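Long-range contact in leukotriene A-4 hydrolase (Saccharomyces cerevisiae, PDB 2XQ0), which cleaves di- and tripeptides as a zinc-dependent aminopeptidase of the M1 family and has low epoxide hydrolase activity: residues Ala217-Val225 against Gln236-Ile247. Numbering follows the deposited sequence.
Sequences APIGPRSTV and QWEFENDVEKFI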
# COMPACT_ATOMS: atom_id res chain seq x y z
N ALA A 217 20.20 -8.59 -8.81
CA ALA A 217 21.34 -8.86 -7.92
C ALA A 217 20.84 -9.51 -6.64
O ALA A 217 19.78 -9.16 -6.12
CB ALA A 217 22.07 -7.57 -7.61
N PRO A 218 21.61 -10.47 -6.11
CA PRO A 218 21.16 -11.12 -4.88
C PRO A 218 21.19 -10.22 -3.66
O PRO A 218 22.14 -9.48 -3.45
CB PRO A 218 22.16 -12.26 -4.71
CG PRO A 218 23.43 -11.76 -5.43
CD PRO A 218 22.88 -11.02 -6.62
N ILE A 219 20.14 -10.27 -2.84
CA ILE A 219 20.15 -9.53 -1.58
C ILE A 219 20.01 -10.45 -0.39
O ILE A 219 19.91 -9.99 0.74
CB ILE A 219 19.05 -8.45 -1.53
CG1 ILE A 219 17.69 -9.03 -1.97
CG2 ILE A 219 19.44 -7.28 -2.40
CD1 ILE A 219 16.54 -8.03 -1.92
N GLY A 220 19.99 -11.75 -0.64
CA GLY A 220 19.91 -12.73 0.43
C GLY A 220 19.83 -14.12 -0.16
O GLY A 220 19.73 -14.26 -1.37
N PRO A 221 19.85 -15.16 0.70
CA PRO A 221 19.81 -16.57 0.26
C PRO A 221 18.54 -16.94 -0.49
O PRO A 221 18.52 -17.89 -1.27
CB PRO A 221 19.90 -17.35 1.58
CG PRO A 221 19.44 -16.40 2.62
CD PRO A 221 19.89 -15.04 2.16
N ARG A 222 17.46 -16.19 -0.29
CA ARG A 222 16.26 -16.47 -1.08
C ARG A 222 15.65 -15.19 -1.62
O ARG A 222 14.45 -15.12 -1.85
CB ARG A 222 15.24 -17.27 -0.26
CG ARG A 222 14.89 -16.62 1.05
CD ARG A 222 13.97 -17.48 1.91
NE ARG A 222 14.18 -17.18 3.33
CZ ARG A 222 13.43 -17.66 4.31
NH1 ARG A 222 12.42 -18.48 4.04
NH2 ARG A 222 13.70 -17.33 5.56
N SER A 223 16.49 -14.19 -1.86
CA SER A 223 16.01 -12.87 -2.25
C SER A 223 16.86 -12.22 -3.33
O SER A 223 18.08 -12.21 -3.26
CB SER A 223 15.93 -11.95 -1.04
OG SER A 223 14.98 -12.44 -0.11
N THR A 224 16.20 -11.63 -4.31
CA THR A 224 16.90 -10.95 -5.38
C THR A 224 16.25 -9.61 -5.56
O THR A 224 15.04 -9.49 -5.44
CB THR A 224 16.76 -11.74 -6.68
OG1 THR A 224 17.21 -13.09 -6.47
CG2 THR A 224 17.53 -11.09 -7.80
N VAL A 225 17.03 -8.58 -5.86
CA VAL A 225 16.42 -7.30 -6.22
C VAL A 225 16.50 -7.06 -7.73
O VAL A 225 17.50 -7.41 -8.37
CB VAL A 225 17.03 -6.12 -5.43
CG1 VAL A 225 18.53 -5.96 -5.74
CG2 VAL A 225 16.28 -4.82 -5.75
N GLN A 236 21.00 -3.01 -4.12
CA GLN A 236 21.55 -4.20 -3.49
C GLN A 236 22.11 -3.87 -2.12
O GLN A 236 21.88 -4.60 -1.14
CB GLN A 236 22.61 -4.85 -4.39
CG GLN A 236 23.12 -6.19 -3.87
CD GLN A 236 24.26 -6.74 -4.70
OE1 GLN A 236 24.96 -6.00 -5.38
NE2 GLN A 236 24.45 -8.04 -4.64
N TRP A 237 22.84 -2.77 -2.03
CA TRP A 237 23.44 -2.41 -0.76
C TRP A 237 22.35 -2.08 0.26
O TRP A 237 22.47 -2.41 1.43
CB TRP A 237 24.40 -1.21 -0.91
CG TRP A 237 25.08 -0.85 0.38
CD1 TRP A 237 26.26 -1.35 0.85
CD2 TRP A 237 24.61 0.07 1.37
NE1 TRP A 237 26.55 -0.79 2.07
CE2 TRP A 237 25.56 0.09 2.41
CE3 TRP A 237 23.49 0.90 1.46
CZ2 TRP A 237 25.41 0.89 3.54
CZ3 TRP A 237 23.34 1.70 2.59
CH2 TRP A 237 24.30 1.69 3.61
N GLU A 238 21.28 -1.45 -0.19
CA GLU A 238 20.26 -0.97 0.74
C GLU A 238 19.52 -2.13 1.41
O GLU A 238 19.09 -2.01 2.55
CB GLU A 238 19.28 -0.02 0.05
CG GLU A 238 18.50 0.90 1.00
CD GLU A 238 19.21 2.24 1.25
OE1 GLU A 238 20.20 2.53 0.55
OE2 GLU A 238 18.78 3.00 2.14
N PHE A 239 19.42 -3.26 0.71
CA PHE A 239 18.56 -4.36 1.16
C PHE A 239 19.32 -5.57 1.66
O PHE A 239 18.78 -6.39 2.39
CB PHE A 239 17.66 -4.82 0.01
CG PHE A 239 16.66 -3.79 -0.44
CD1 PHE A 239 15.95 -3.05 0.48
CD2 PHE A 239 16.41 -3.60 -1.79
CE1 PHE A 239 15.02 -2.10 0.06
CE2 PHE A 239 15.48 -2.67 -2.20
CZ PHE A 239 14.80 -1.91 -1.28
N GLU A 240 20.57 -5.70 1.22
CA GLU A 240 21.28 -6.99 1.36
C GLU A 240 21.67 -7.30 2.79
O GLU A 240 22.02 -8.44 3.10
CB GLU A 240 22.55 -7.04 0.51
CG GLU A 240 23.64 -6.13 1.04
CD GLU A 240 24.86 -6.02 0.11
OE1 GLU A 240 25.01 -6.83 -0.85
OE2 GLU A 240 25.69 -5.12 0.34
N ASN A 241 21.64 -6.30 3.66
CA ASN A 241 22.08 -6.49 5.04
C ASN A 241 20.92 -6.84 5.94
O ASN A 241 21.12 -7.20 7.08
CB ASN A 241 22.76 -5.23 5.58
CG ASN A 241 23.16 -5.36 7.05
OD1 ASN A 241 24.10 -6.09 7.39
ND2 ASN A 241 22.46 -4.64 7.93
N ASP A 242 19.69 -6.76 5.42
CA ASP A 242 18.54 -6.76 6.31
C ASP A 242 17.37 -7.63 5.88
O ASP A 242 16.57 -8.00 6.73
CB ASP A 242 18.05 -5.32 6.51
CG ASP A 242 18.94 -4.54 7.47
OD1 ASP A 242 18.71 -4.64 8.70
OD2 ASP A 242 19.86 -3.82 7.00
N VAL A 243 17.23 -7.92 4.59
CA VAL A 243 16.03 -8.63 4.12
C VAL A 243 15.93 -10.03 4.73
O VAL A 243 14.87 -10.44 5.17
CB VAL A 243 15.83 -8.63 2.56
CG1 VAL A 243 17.02 -9.22 1.84
CG2 VAL A 243 14.55 -9.39 2.17
N GLU A 244 17.03 -10.78 4.78
CA GLU A 244 16.88 -12.13 5.32
C GLU A 244 16.55 -12.09 6.80
O GLU A 244 15.77 -12.90 7.29
CB GLU A 244 18.08 -13.02 5.02
CG GLU A 244 17.97 -14.41 5.62
CD GLU A 244 16.94 -15.29 4.93
OE1 GLU A 244 16.40 -14.91 3.87
OE2 GLU A 244 16.68 -16.40 5.46
N LYS A 245 17.12 -11.13 7.51
CA LYS A 245 16.80 -10.93 8.92
C LYS A 245 15.31 -10.65 9.13
O LYS A 245 14.70 -11.20 10.04
CB LYS A 245 17.67 -9.80 9.49
CG LYS A 245 17.34 -9.40 10.92
CD LYS A 245 18.41 -8.45 11.45
CE LYS A 245 18.61 -7.26 10.53
NZ LYS A 245 19.96 -6.62 10.69
N PHE A 246 14.72 -9.80 8.29
CA PHE A 246 13.28 -9.57 8.35
C PHE A 246 12.50 -10.85 8.11
O PHE A 246 11.53 -11.16 8.83
CB PHE A 246 12.84 -8.55 7.30
CG PHE A 246 13.16 -7.13 7.65
CD1 PHE A 246 13.54 -6.78 8.92
CD2 PHE A 246 13.07 -6.13 6.68
CE1 PHE A 246 13.84 -5.46 9.24
CE2 PHE A 246 13.37 -4.81 6.99
CZ PHE A 246 13.75 -4.48 8.27
N ILE A 247 12.89 -11.61 7.10
CA ILE A 247 12.12 -12.81 6.82
C ILE A 247 12.14 -13.74 8.02
O ILE A 247 11.09 -14.19 8.47
CB ILE A 247 12.56 -13.56 5.55
CG1 ILE A 247 12.48 -12.65 4.33
CG2 ILE A 247 11.63 -14.77 5.31
CD1 ILE A 247 12.97 -13.30 3.06
O HOH W 1 24.21 -9.26 -1.54
O HOH W 2 19.66 -10.43 3.41
O HOH W 3 16.81 -13.96 1.49
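Arg-222 grips Glu-244 side-on, joining a beta hairpin of the catalytic domain's mixed sheet to the two helices that follow it in the chain. The hairpin has a type I turn from Gly-220 to Ser-223, with a classic bulge where Ile-219 and Gly-220 both face Ser-223. Arg-222 NE meets the syn lone pair of Glu-244 OE1 at 3.2 Å, nearly straight at 169°. Its NH2 reaches Glu-244 OE2 at 3.1 Å from above the carboxylate plane. One water donates to both Ser-223 OG and Glu-244 OE1 and accepts from Arg-222 N. Ile-247 CG2 sits over one guanidinium face, offset toward the rim, with Arg-222 NH2 3.3 Å away. An alanine here would probably leave the Glu-244 carboxylate without its charged mate and uncover Ile-247 CG2. Ile-219 fills the middle: its CG2 packs on Phe-239 CB at 3.9 Å, and its CG1 on Val-243 CG1. At the other end the extended Gln-236 side chain, with CG anti to the backbone N (chi1 -173°), sends NE2 to Pro-218 O at 3.0 Å, in the carbonyl plane. Ile-264 touches both Ile-219 and Phe-239. Ser-223 OG also hydrogen-bonds Tyr-262 O. Glu-251 also pairs with Arg-222 NH2, and Gln-248 NE2 donates to Glu-244 OE2.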